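Local coordinates for protein DNA double-strand break repair nuclease NurA (Sulfolobus solfataricus, PDB 2YGK) that processes DNA ends as a manganese-dependent nuclease in double-strand break repair, probably acting with HerA to resect the 5' strand, at residues 84-89 / 298-303; 129-134 / 288-293; 184-189 / 197-202. One frame throughout, in Å; residues are numbered along the deposited sequence.

Contact 1: 84-89 / 298-303; sequences KGVKTL and YPFPLL
At the edge of the RNase H-like sheet of NurA, Val86 near the start of strand 85-98, the outermost strand of the chain's own sheet, packs against Phe300 and Pro301, the first two residues of helix 300-309. The contact is small and wholly apolar, with no hydrogen bond between the segments, and Val86 spreads its two methyl groups over two partners. Val86 CG2 lies 3.6 Å from Phe300 CE2 and near the plane of the ring, so it meets the phenyl edge and not a face. Val86 CG1 borders the same edge, 4.0 Å from Phe300 CD2, and it also reaches Pro301, whose CG is 4.1 Å from Val86 CG1. Phe300 is brought to the strand by its first torsion, which sets CG anti to the backbone N (chi1 -171°), and the side chains of Val86 and Phe300 cross at about a right angle. Pro299 is the N-cap residue, with Pro299 O accepting the backbone N-H of Leu303 at 3.3 Å, while Phe300 N bonds to the backbone of Val293. Pro301 is buried and also rests on Ala56, so that it lies between strand 54-65 and the edge strand, with a partner on each. The arrangement is that of a helix laid over one face of an RNase H-like sheet, where its first turn reaches the hairpin strand at the margin.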
ATOM      1  N   LYS A  84     -20.744  21.203  25.069  1.00 69.07           N
ATOM      2  CA  LYS A  84     -20.646  22.640  24.798  1.00 71.75           C
ATOM      3  C   LYS A  84     -19.823  22.922  23.546  1.00 69.36           C
ATOM      4  O   LYS A  84     -20.078  23.890  22.844  1.00 70.83           O
ATOM      5  CB  LYS A  84     -19.973  23.391  25.951  1.00 74.36           C
ATOM      6  CG  LYS A  84     -20.609  23.236  27.293  1.00 80.39           C
ATOM      7  CD  LYS A  84     -19.844  24.039  28.357  1.00 88.85           C
ATOM      8  CE  LYS A  84     -20.817  24.832  29.265  1.00 94.57           C
ATOM      9  NZ  LYS A  84     -20.117  25.635  30.314  1.00 98.44           N
ATOM     10  N   GLY A  85     -18.810  22.114  23.284  1.00 65.36           N
ATOM     11  CA  GLY A  85     -18.019  22.347  22.101  1.00 63.39           C
ATOM     12  C   GLY A  85     -16.842  21.454  21.908  1.00 59.82           C
ATOM     13  O   GLY A  85     -16.549  20.614  22.733  1.00 57.85           O
ATOM     14  N   VAL A  86     -16.190  21.652  20.770  1.00 58.72           N
ATOM     15  CA  VAL A  86     -14.943  20.978  20.426  1.00 56.54           C
ATOM     16  C   VAL A  86     -13.914  22.031  20.082  1.00 56.94           C
ATOM     17  O   VAL A  86     -14.240  22.991  19.398  1.00 58.44           O
ATOM     18  CB  VAL A  86     -15.120  19.990  19.227  1.00 54.48           C
ATOM     19  CG1 VAL A  86     -15.887  18.788  19.658  1.00 54.61           C
ATOM     20  CG2 VAL A  86     -15.862  20.627  18.098  1.00 55.98           C
ATOM     21  N   LYS A  87     -12.693  21.878  20.585  1.00 56.39           N
ATOM     22  CA  LYS A  87     -11.552  22.697  20.127  1.00 57.27           C
ATOM     23  C   LYS A  87     -10.270  21.892  20.152  1.00 55.38           C
ATOM     24  O   LYS A  87     -10.108  21.024  21.003  1.00 54.33           O
ATOM     25  CB  LYS A  87     -11.368  23.959  20.983  1.00 60.13           C
ATOM     26  CG  LYS A  87     -10.551  23.768  22.259  1.00 62.61           C
ATOM     27  CD  LYS A  87     -10.530  24.996  23.155  1.00 68.42           C
ATOM     28  CE  LYS A  87     -10.229  24.602  24.623  1.00 71.55           C
ATOM     29  NZ  LYS A  87      -9.545  25.696  25.407  1.00 75.90           N
ATOM     30  N   THR A  88      -9.351  22.207  19.230  1.00 55.23           N
ATOM     31  CA  THR A  88      -8.015  21.578  19.182  1.00 53.78           C
ATOM     32  C   THR A  88      -7.173  22.003  20.372  1.00 54.35           C
ATOM     33  O   THR A  88      -7.238  23.138  20.803  1.00 55.57           O
ATOM     34  CB  THR A  88      -7.226  21.938  17.918  1.00 53.23           C
ATOM     35  OG1 THR A  88      -7.287  23.343  17.738  1.00 57.17           O
ATOM     36  CG2 THR A  88      -7.814  21.295  16.707  1.00 52.71           C
ATOM     37  N   LEU A  89      -6.399  21.056  20.884  1.00 53.20           N
ATOM     38  CA  LEU A  89      -5.565  21.267  22.029  1.00 55.01           C
ATOM     39  C   LEU A  89      -4.147  21.433  21.562  1.00 55.73           C
ATOM     40  O   LEU A  89      -3.601  22.496  21.664  1.00 57.38           O
ATOM     41  CB  LEU A  89      -5.663  20.073  22.973  1.00 54.12           C
ATOM     42  CG  LEU A  89      -6.646  20.143  24.133  1.00 54.23           C
ATOM     43  CD1 LEU A  89      -6.801  18.742  24.653  1.00 52.11           C
ATOM     44  CD2 LEU A  89      -6.142  21.109  25.208  1.00 56.76           C
ATOM     45  N   TYR A 298     -20.942   8.491  14.942  1.00 35.11           N
ATOM     46  CA  TYR A 298     -19.500   8.545  15.210  1.00 33.11           C
ATOM     47  C   TYR A 298     -19.042   9.788  15.991  1.00 33.03           C
ATOM     48  O   TYR A 298     -19.489  10.908  15.709  1.00 32.49           O
ATOM     49  CB  TYR A 298     -18.756   8.518  13.874  1.00 33.32           C
ATOM     50  CG  TYR A 298     -17.266   8.293  13.962  1.00 31.81           C
ATOM     51  CD1 TYR A 298     -16.766   7.034  14.168  1.00 31.62           C
ATOM     52  CD2 TYR A 298     -16.365   9.356  13.858  1.00 30.83           C
ATOM     53  CE1 TYR A 298     -15.376   6.805  14.242  1.00 32.56           C
ATOM     54  CE2 TYR A 298     -14.990   9.152  13.938  1.00 30.67           C
ATOM     55  CZ  TYR A 298     -14.499   7.861  14.129  1.00 31.56           C
ATOM     56  OH  TYR A 298     -13.135   7.596  14.176  1.00 34.24           O
ATOM     57  N   PRO A 299     -18.066   9.613  16.906  1.00 32.60           N
ATOM     58  CA  PRO A 299     -17.711  10.744  17.796  1.00 33.15           C
ATOM     59  C   PRO A 299     -17.078  11.875  17.038  1.00 33.30           C
ATOM     60  O   PRO A 299     -16.057  11.671  16.408  1.00 32.25           O
ATOM     61  CB  PRO A 299     -16.728  10.133  18.825  1.00 31.76           C
ATOM     62  CG  PRO A 299     -16.929   8.668  18.700  1.00 32.15           C
ATOM     63  CD  PRO A 299     -17.266   8.419  17.230  1.00 31.77           C
ATOM     64  N   PHE A 300     -17.689  13.064  17.112  1.00 34.67           N
ATOM     65  CA  PHE A 300     -17.205  14.198  16.377  1.00 35.20           C
ATOM     66  C   PHE A 300     -15.762  14.556  16.699  1.00 35.59           C
ATOM     67  O   PHE A 300     -15.022  14.890  15.793  1.00 36.71           O
ATOM     68  CB  PHE A 300     -18.093  15.433  16.522  1.00 36.67           C
ATOM     69  CG  PHE A 300     -17.699  16.531  15.577  1.00 37.55           C
ATOM     70  CD1 PHE A 300     -17.790  16.336  14.217  1.00 38.02           C
ATOM     71  CD2 PHE A 300     -17.133  17.700  16.030  1.00 38.74           C
ATOM     72  CE1 PHE A 300     -17.384  17.295  13.340  1.00 38.60           C
ATOM     73  CE2 PHE A 300     -16.745  18.692  15.154  1.00 38.38           C
ATOM     74  CZ  PHE A 300     -16.861  18.489  13.809  1.00 39.11           C
ATOM     75  N   PRO A 301     -15.351  14.508  17.980  1.00 35.63           N
ATOM     76  CA  PRO A 301     -13.965  14.804  18.298  1.00 35.45           C
ATOM     77  C   PRO A 301     -12.949  14.046  17.441  1.00 34.86           C
ATOM     78  O   PRO A 301     -11.949  14.614  17.008  1.00 35.76           O
ATOM     79  CB  PRO A 301     -13.887  14.373  19.764  1.00 35.86           C
ATOM     80  CG  PRO A 301     -15.184  14.836  20.302  1.00 35.87           C
ATOM     81  CD  PRO A 301     -16.161  14.438  19.214  1.00 36.27           C
ATOM     82  N   LEU A 302     -13.198  12.768  17.191  1.00 33.46           N
ATOM     83  CA  LEU A 302     -12.341  12.036  16.298  1.00 32.40           C
ATOM     84  C   LEU A 302     -12.480  12.525  14.860  1.00 32.73           C
ATOM     85  O   LEU A 302     -11.495  12.829  14.203  1.00 33.75           O
ATOM     86  CB  LEU A 302     -12.675  10.560  16.349  1.00 31.82           C
ATOM     87  CG  LEU A 302     -11.979   9.847  17.487  1.00 32.55           C
ATOM     88  CD1 LEU A 302     -12.361   8.381  17.479  1.00 33.68           C
ATOM     89  CD2 LEU A 302     -10.482  10.000  17.335  1.00 28.58           C
ATOM     90  N   LEU A 303     -13.695  12.572  14.341  1.00 32.93           N
ATOM     91  CA  LEU A 303     -13.868  13.033  12.966  1.00 33.01           C
ATOM     92  C   LEU A 303     -13.114  14.337  12.716  1.00 33.38           C
ATOM     93  O   LEU A 303     -12.559  14.532  11.652  1.00 34.31           O
ATOM     94  CB  LEU A 303     -15.344  13.191  12.614  1.00 33.35           C
ATOM     95  CG  LEU A 303     -15.623  13.671  11.181  1.00 34.07           C
ATOM     96  CD1 LEU A 303     -14.920  12.787  10.157  1.00 34.12           C
ATOM     97  CD2 LEU A 303     -17.147  13.760  10.869  1.00 33.87           C
TER

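Contact 2: 129-134 / 288-293; sequences YILMDG and DRLSGV. With MN (manganese (II) ion), chain C.
Tyr129 and Arg289 begin the contact between strand 129-133, a central strand of the RNase H-like sheet, and the C-terminal part of helix 280-291. The phenol meets the guanidinium at its edge: Arg289 NH1 lies in the plane of the ring, 2.6 Å from Tyr129 OH. The hydrogen bond from NH1 to OH is nevertheless weak, because it is bent to 120°, and the two flat groups are inclined by 54°. The Arg289 chain, extended from CG to NE, places CD 4.0 Å from Tyr129 CE2; its NH1 also has a long, weak ion pair with Glu285. A phenylalanine at this site would probably keep the ring beside the arginine chain but leave NH1 without its hydroxyl partner. Two residues on, Leu131 points to the same side and joins an apolar layer, its CD1 4.1 Å from Leu290 CD2. Side by side, the two leucines point in opposite senses, and Pro299 touches both. At the end of the strand Asp133 turns to the metal site of the fold, with CG anti to the backbone N (chi1 177°). Its OD2 binds the manganese ion at 2.5 Å, alongside Asp58 OD1 from neighbouring strand 54-65.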
ATOM      1  N   TYR A 129     -12.357  10.715  29.215  1.00 49.34           N
ATOM      2  CA  TYR A 129     -11.976   9.614  28.364  1.00 46.91           C
ATOM      3  C   TYR A 129     -11.044  10.101  27.252  1.00 44.94           C
ATOM      4  O   TYR A 129     -11.024  11.302  26.900  1.00 44.40           O
ATOM      5  CB  TYR A 129     -13.204   9.012  27.712  1.00 46.00           C
ATOM      6  CG  TYR A 129     -14.175   8.289  28.612  1.00 46.75           C
ATOM      7  CD1 TYR A 129     -14.060   6.916  28.812  1.00 48.57           C
ATOM      8  CD2 TYR A 129     -15.259   8.940  29.173  1.00 48.43           C
ATOM      9  CE1 TYR A 129     -14.975   6.204  29.589  1.00 50.06           C
ATOM     10  CE2 TYR A 129     -16.195   8.238  29.975  1.00 51.31           C
ATOM     11  CZ  TYR A 129     -16.043   6.860  30.177  1.00 52.03           C
ATOM     12  OH  TYR A 129     -16.945   6.124  30.955  1.00 52.82           O
ATOM     13  N   ILE A 130     -10.272   9.165  26.713  1.00 42.84           N
ATOM     14  CA  ILE A 130      -9.394   9.442  25.587  1.00 41.50           C
ATOM     15  C   ILE A 130      -9.837   8.559  24.450  1.00 39.83           C
ATOM     16  O   ILE A 130      -9.970   7.365  24.620  1.00 40.03           O
ATOM     17  CB  ILE A 130      -7.932   9.120  25.913  1.00 42.24           C
ATOM     18  CG1 ILE A 130      -7.454   9.954  27.090  1.00 43.30           C
ATOM     19  CG2 ILE A 130      -7.012   9.413  24.710  1.00 41.34           C
ATOM     20  CD1 ILE A 130      -6.057   9.613  27.469  1.00 43.65           C
ATOM     21  N   LEU A 131     -10.097   9.149  23.296  1.00 38.89           N
ATOM     22  CA  LEU A 131     -10.468   8.389  22.116  1.00 37.52           C
ATOM     23  C   LEU A 131      -9.305   8.351  21.145  1.00 37.71           C
ATOM     24  O   LEU A 131      -8.906   9.383  20.615  1.00 38.10           O
ATOM     25  CB  LEU A 131     -11.657   9.036  21.425  1.00 36.65           C
ATOM     26  CG  LEU A 131     -12.793   9.415  22.341  1.00 35.54           C
ATOM     27  CD1 LEU A 131     -13.935   9.991  21.516  1.00 31.65           C
ATOM     28  CD2 LEU A 131     -13.220   8.151  23.125  1.00 35.78           C
HETATM   29  N   MSE A 132      -8.774   7.159  20.912  1.00 37.97           N
HETATM   30  CA  MSE A 132      -7.813   6.924  19.855  1.00 37.97           C
HETATM   31  C   MSE A 132      -8.528   6.345  18.643  1.00 37.31           C
HETATM   32  O   MSE A 132      -9.509   5.596  18.792  1.00 36.69           O
HETATM   33  CB  MSE A 132      -6.760   5.882  20.273  1.00 39.25           C
HETATM   34  CG  MSE A 132      -6.136   6.082  21.648  1.00 42.14           C
HETATM   35 SE   MSE A 132      -4.920   7.569  21.751  1.00 48.67          SE
HETATM   36  CE  MSE A 132      -3.746   7.145  20.291  1.00 42.67           C
ATOM     37  N   ASP A 133      -7.970   6.637  17.463  1.00 37.07           N
ATOM     38  CA  ASP A 133      -8.443   6.125  16.193  1.00 37.39           C
ATOM     39  C   ASP A 133      -7.621   4.918  15.789  1.00 37.71           C
ATOM     40  O   ASP A 133      -6.462   5.043  15.499  1.00 39.11           O
ATOM     41  CB  ASP A 133      -8.299   7.193  15.125  1.00 38.08           C
ATOM     42  CG  ASP A 133      -8.715   6.707  13.767  1.00 39.50           C
ATOM     43  OD1 ASP A 133      -9.831   6.230  13.632  1.00 45.12           O
ATOM     44  OD2 ASP A 133      -7.945   6.811  12.819  1.00 47.82           O
ATOM     45  N   GLY A 134      -8.225   3.751  15.772  1.00 37.79           N
ATOM     46  CA  GLY A 134      -7.498   2.523  15.570  1.00 38.04           C
ATOM     47  C   GLY A 134      -7.610   1.534  16.717  1.00 38.64           C
ATOM     48  O   GLY A 134      -7.821   1.898  17.874  1.00 37.73           O
ATOM     49  N   ASP A 288     -23.826   6.025  25.966  1.00 41.91           N
ATOM     50  CA  ASP A 288     -24.666   7.188  26.267  1.00 43.18           C
ATOM     51  C   ASP A 288     -23.852   8.445  26.226  1.00 43.29           C
ATOM     52  O   ASP A 288     -24.244   9.423  25.605  1.00 44.30           O
ATOM     53  CB  ASP A 288     -25.309   7.020  27.635  1.00 44.51           C
ATOM     54  CG  ASP A 288     -26.531   6.113  27.606  1.00 46.47           C
ATOM     55  OD1 ASP A 288     -26.931   5.719  26.481  1.00 48.53           O
ATOM     56  OD2 ASP A 288     -27.085   5.791  28.704  1.00 47.23           O
ATOM     57  N   ARG A 289     -22.688   8.392  26.860  1.00 43.28           N
ATOM     58  CA  ARG A 289     -21.710   9.483  26.834  1.00 42.90           C
ATOM     59  C   ARG A 289     -21.100   9.764  25.451  1.00 40.91           C
ATOM     60  O   ARG A 289     -20.952  10.923  25.052  1.00 40.23           O
ATOM     61  CB  ARG A 289     -20.603   9.192  27.855  1.00 43.56           C
ATOM     62  CG  ARG A 289     -21.101   9.177  29.284  1.00 45.84           C
ATOM     63  CD  ARG A 289     -20.181   8.395  30.150  1.00 50.10           C
ATOM     64  NE  ARG A 289     -20.500   8.531  31.574  1.00 56.11           N
ATOM     65  CZ  ARG A 289     -19.926   7.825  32.550  1.00 61.98           C
ATOM     66  NH1 ARG A 289     -19.013   6.894  32.290  1.00 63.44           N
ATOM     67  NH2 ARG A 289     -20.279   8.036  33.803  1.00 68.05           N
ATOM     68  N   LEU A 290     -20.736   8.721  24.719  1.00 39.52           N
ATOM     69  CA  LEU A 290     -20.265   8.930  23.338  1.00 38.91           C
ATOM     70  C   LEU A 290     -21.342   9.522  22.429  1.00 40.19           C
ATOM     71  O   LEU A 290     -21.023  10.352  21.570  1.00 40.62           O
ATOM     72  CB  LEU A 290     -19.808   7.648  22.691  1.00 37.61           C
ATOM     73  CG  LEU A 290     -18.484   7.105  23.160  1.00 36.07           C
ATOM     74  CD1 LEU A 290     -18.357   5.665  22.700  1.00 29.81           C
ATOM     75  CD2 LEU A 290     -17.387   8.033  22.634  1.00 34.91           C
ATOM     76  N   SER A 291     -22.595   9.086  22.602  1.00 40.36           N
ATOM     77  CA  SER A 291     -23.690   9.602  21.790  1.00 41.41           C
ATOM     78  C   SER A 291     -23.791  11.137  21.907  1.00 42.81           C
ATOM     79  O   SER A 291     -24.171  11.818  20.961  1.00 44.47           O
ATOM     80  CB  SER A 291     -25.031   8.909  22.143  1.00 42.57           C
ATOM     81  OG  SER A 291     -25.085   7.515  21.745  1.00 41.12           O
ATOM     82  N   GLY A 292     -23.421  11.695  23.046  1.00 42.86           N
ATOM     83  CA  GLY A 292     -23.527  13.133  23.251  1.00 43.39           C
ATOM     84  C   GLY A 292     -22.474  13.967  22.556  1.00 43.25           C
ATOM     85  O   GLY A 292     -22.562  15.189  22.558  1.00 45.59           O
ATOM     86  N   VAL A 293     -21.464  13.343  21.963  1.00 41.25           N
ATOM     87  CA  VAL A 293     -20.490  14.085  21.176  1.00 40.28           C
ATOM     88  C   VAL A 293     -20.365  13.482  19.779  1.00 39.67           C
ATOM     89  O   VAL A 293     -19.384  13.737  19.077  1.00 40.18           O
ATOM     90  CB  VAL A 293     -19.126  14.088  21.859  1.00 39.58           C
ATOM     91  CG1 VAL A 293     -19.283  14.630  23.268  1.00 39.86           C
ATOM     92  CG2 VAL A 293     -18.543  12.680  21.880  1.00 36.60           C
TER
HETATM   93 MN    MN C1336      -5.682   7.304  11.900  1.00115.93          MN

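Contact 3: 184-189 / 197-202; sequences FLVSKI and VLWISK
Buried helix-on-sheet packing joins Val186 and Ile189 of helix 171-193 to Val197 and Trp199 of strand 197-201, deep in the NurA domain. Only hydrocarbon surfaces meet. The closest pair is Ile189 and Val197, whose CG2 methyls approach to 3.8 Å while the side chains cross at about a right angle. The Ile189 methyl that does the touching, CG2, is anti to the backbone N, while CG1 sits beside that N (chi1 -66°). Three residues earlier on the helix, Val186 presents its CG2 obliquely to the indole, 4.3 Å from Trp199 CH2 on the six-membered ring. The helix and strand are the second half of a beta-alpha-beta crossover: strand 129-133 leads through helical segments into helix 171-193, and the chain then returns as strand 197-201, parallel to and beside the first, as in RNase H-like folds. Because the chain reverses between helix and strand, the later helix residue faces the earlier strand residue. Val197 CG1 also lies over one face of the Trp199 ring, 3.3 Å above its plane and offset toward the rim. Met132, present as selenomethionine, of the neighbouring strand packs on both Val197 and Trp199. On the helix side, Ile189 continues into Ala120 and Leu121 of helix 104-123, which lies next to helix 171-193 over this face of the sheet.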
ATOM      1  N   PHE A 184       6.114   0.848  23.942  1.00 54.48           N
ATOM      2  CA  PHE A 184       6.459   1.505  25.188  1.00 56.05           C
ATOM      3  C   PHE A 184       5.510   2.656  25.454  1.00 54.44           C
ATOM      4  O   PHE A 184       5.053   2.837  26.586  1.00 56.30           O
ATOM      5  CB  PHE A 184       7.904   1.986  25.129  1.00 57.97           C
ATOM      6  CG  PHE A 184       8.324   2.847  26.293  1.00 61.92           C
ATOM      7  CD1 PHE A 184       8.601   2.285  27.539  1.00 65.89           C
ATOM      8  CD2 PHE A 184       8.480   4.220  26.134  1.00 63.56           C
ATOM      9  CE1 PHE A 184       9.009   3.085  28.603  1.00 68.95           C
ATOM     10  CE2 PHE A 184       8.901   5.026  27.199  1.00 66.16           C
ATOM     11  CZ  PHE A 184       9.164   4.457  28.431  1.00 68.75           C
ATOM     12  N   LEU A 185       5.167   3.406  24.411  1.00 52.05           N
ATOM     13  CA  LEU A 185       4.170   4.473  24.521  1.00 49.99           C
ATOM     14  C   LEU A 185       2.744   4.009  24.858  1.00 49.04           C
ATOM     15  O   LEU A 185       2.051   4.635  25.670  1.00 48.75           O
ATOM     16  CB  LEU A 185       4.169   5.291  23.235  1.00 47.88           C
ATOM     17  CG  LEU A 185       5.416   6.141  23.116  1.00 48.31           C
ATOM     18  CD1 LEU A 185       5.471   6.769  21.740  1.00 45.45           C
ATOM     19  CD2 LEU A 185       5.477   7.214  24.217  1.00 48.18           C
ATOM     20  N   VAL A 186       2.273   2.943  24.214  1.00 48.65           N
ATOM     21  CA  VAL A 186       0.966   2.370  24.601  1.00 47.75           C
ATOM     22  C   VAL A 186       1.043   1.994  26.057  1.00 50.21           C
ATOM     23  O   VAL A 186       0.130   2.270  26.814  1.00 49.66           O
ATOM     24  CB  VAL A 186       0.613   1.110  23.810  1.00 47.12           C
ATOM     25  CG1 VAL A 186      -0.529   0.374  24.451  1.00 45.17           C
ATOM     26  CG2 VAL A 186       0.287   1.479  22.366  1.00 45.17           C
ATOM     27  N   SER A 187       2.150   1.377  26.446  1.00 52.93           N
ATOM     28  CA  SER A 187       2.273   0.874  27.815  1.00 56.53           C
ATOM     29  C   SER A 187       2.167   1.955  28.876  1.00 57.31           C
ATOM     30  O   SER A 187       1.627   1.703  29.944  1.00 58.38           O
ATOM     31  CB  SER A 187       3.587   0.125  28.006  1.00 59.00           C
ATOM     32  OG  SER A 187       3.565  -1.035  27.209  1.00 60.75           O
ATOM     33  N   LYS A 188       2.688   3.143  28.587  1.00 57.12           N
ATOM     34  CA  LYS A 188       2.577   4.254  29.514  1.00 58.51           C
ATOM     35  C   LYS A 188       1.130   4.726  29.592  1.00 56.10           C
ATOM     36  O   LYS A 188       0.623   5.015  30.667  1.00 56.59           O
ATOM     37  CB  LYS A 188       3.510   5.399  29.122  1.00 58.97           C
ATOM     38  CG  LYS A 188       4.993   4.981  29.193  1.00 65.72           C
ATOM     39  CD  LYS A 188       5.864   5.920  30.064  1.00 73.47           C
ATOM     40  CE  LYS A 188       5.509   5.854  31.567  1.00 78.16           C
ATOM     41  NZ  LYS A 188       6.238   4.780  32.316  1.00 82.52           N
ATOM     42  N   ILE A 189       0.468   4.774  28.439  1.00 53.35           N
ATOM     43  CA  ILE A 189      -0.911   5.230  28.354  1.00 51.08           C
ATOM     44  C   ILE A 189      -1.843   4.327  29.187  1.00 51.62           C
ATOM     45  O   ILE A 189      -2.645   4.806  29.959  1.00 50.35           O
ATOM     46  CB  ILE A 189      -1.355   5.317  26.907  1.00 48.01           C
ATOM     47  CG1 ILE A 189      -0.561   6.412  26.190  1.00 47.54           C
ATOM     48  CG2 ILE A 189      -2.827   5.631  26.815  1.00 45.92           C
ATOM     49  CD1 ILE A 189      -0.641   6.346  24.638  1.00 43.22           C
ATOM     50  N   VAL A 197      -9.207   4.857  28.288  1.00 43.93           N
ATOM     51  CA  VAL A 197      -8.844   4.970  26.882  1.00 42.01           C
ATOM     52  C   VAL A 197      -9.753   4.070  26.034  1.00 40.89           C
ATOM     53  O   VAL A 197      -9.891   2.864  26.300  1.00 42.10           O
ATOM     54  CB  VAL A 197      -7.379   4.583  26.606  1.00 41.61           C
ATOM     55  CG1 VAL A 197      -7.019   5.022  25.232  1.00 39.08           C
ATOM     56  CG2 VAL A 197      -6.472   5.204  27.614  1.00 42.00           C
ATOM     57  N   LEU A 198     -10.363   4.666  25.018  1.00 38.83           N
ATOM     58  CA  LEU A 198     -11.251   3.959  24.136  1.00 36.90           C
ATOM     59  C   LEU A 198     -10.580   3.962  22.812  1.00 35.78           C
ATOM     60  O   LEU A 198     -10.320   5.016  22.250  1.00 35.47           O
ATOM     61  CB  LEU A 198     -12.590   4.672  24.030  1.00 36.34           C
ATOM     62  CG  LEU A 198     -13.362   4.800  25.345  1.00 36.65           C
ATOM     63  CD1 LEU A 198     -14.702   5.395  25.077  1.00 36.04           C
ATOM     64  CD2 LEU A 198     -13.489   3.447  26.056  1.00 35.78           C
ATOM     65  N   TRP A 199     -10.318   2.769  22.312  1.00 35.03           N
ATOM     66  CA  TRP A 199      -9.659   2.608  21.079  1.00 34.33           C
ATOM     67  C   TRP A 199     -10.711   2.245  20.035  1.00 33.70           C
ATOM     68  O   TRP A 199     -11.159   1.102  19.958  1.00 35.06           O
ATOM     69  CB  TRP A 199      -8.634   1.489  21.228  1.00 35.17           C
ATOM     70  CG  TRP A 199      -7.657   1.697  22.354  1.00 37.08           C
ATOM     71  CD1 TRP A 199      -7.833   1.395  23.687  1.00 39.79           C
ATOM     72  CD2 TRP A 199      -6.332   2.196  22.239  1.00 38.74           C
ATOM     73  NE1 TRP A 199      -6.703   1.699  24.402  1.00 40.01           N
ATOM     74  CE2 TRP A 199      -5.763   2.189  23.537  1.00 40.27           C
ATOM     75  CE3 TRP A 199      -5.558   2.638  21.158  1.00 39.76           C
ATOM     76  CZ2 TRP A 199      -4.459   2.611  23.782  1.00 40.94           C
ATOM     77  CZ3 TRP A 199      -4.281   3.051  21.396  1.00 39.98           C
ATOM     78  CH2 TRP A 199      -3.736   3.036  22.715  1.00 40.90           C
ATOM     79  N   ILE A 200     -11.054   3.193  19.184  1.00 32.56           N
ATOM     80  CA  ILE A 200     -12.192   3.032  18.308  1.00 32.19           C
ATOM     81  C   ILE A 200     -11.796   2.877  16.851  1.00 33.17           C
ATOM     82  O   ILE A 200     -10.975   3.664  16.358  1.00 33.63           O
ATOM     83  CB  ILE A 200     -13.077   4.247  18.442  1.00 31.44           C
ATOM     84  CG1 ILE A 200     -13.646   4.259  19.867  1.00 32.27           C
ATOM     85  CG2 ILE A 200     -14.151   4.240  17.413  1.00 29.69           C
ATOM     86  CD1 ILE A 200     -14.473   5.433  20.163  1.00 33.91           C
ATOM     87  N   SER A 201     -12.386   1.892  16.170  1.00 33.68           N
ATOM     88  CA  SER A 201     -12.169   1.719  14.761  1.00 35.21           C
ATOM     89  C   SER A 201     -13.451   1.477  13.960  1.00 35.65           C
ATOM     90  O   SER A 201     -14.340   0.792  14.407  1.00 35.45           O
ATOM     91  CB  SER A 201     -11.104   0.601  14.454  1.00 36.52           C
ATOM     92  OG  SER A 201     -11.278  -0.620  15.173  1.00 38.45           O
ATOM     93  N   LYS A 202     -13.474   2.047  12.748  1.00 36.70           N
ATOM     94  CA  LYS A 202     -14.518   1.874  11.760  1.00 37.91           C
ATOM     95  C   LYS A 202     -14.384   0.541  11.026  1.00 39.56           C
ATOM     96  O   LYS A 202     -15.360   0.015  10.519  1.00 41.04           O
ATOM     97  CB  LYS A 202     -14.457   3.023  10.752  1.00 37.84           C
ATOM     98  CG  LYS A 202     -14.697   4.430  11.332  1.00 38.98           C
ATOM     99  CD  LYS A 202     -14.397   5.601  10.317  1.00 41.50           C
ATOM    100  CE  LYS A 202     -15.483   6.748  10.457  1.00 45.39           C
ATOM    101  NZ  LYS A 202     -15.211   7.960   9.561  1.00 46.90           N
TER

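All three contacts set a helix against the same mixed sheet, but at different depths. Contact 3 is fully buried and purely hydrocarbon, whereas contacts 1 and 2 are partly buried, and contact 2 alone adds a polar link and a metal ligand. Strands 129-133 and 197-201 are neighbours, joined by the backbone bond from Leu198 N to Ile130 O, so contacts 2 and 3 clothe adjoining strands on opposite faces: Leu131 turns to one, Met132 and Trp199 to the other. Contacts 1 and 2 share a face and meet where Leu302 of the first packs on Leu131 of the second. Contact 1 reaches the sheet margin; contact 2 runs to the manganese site.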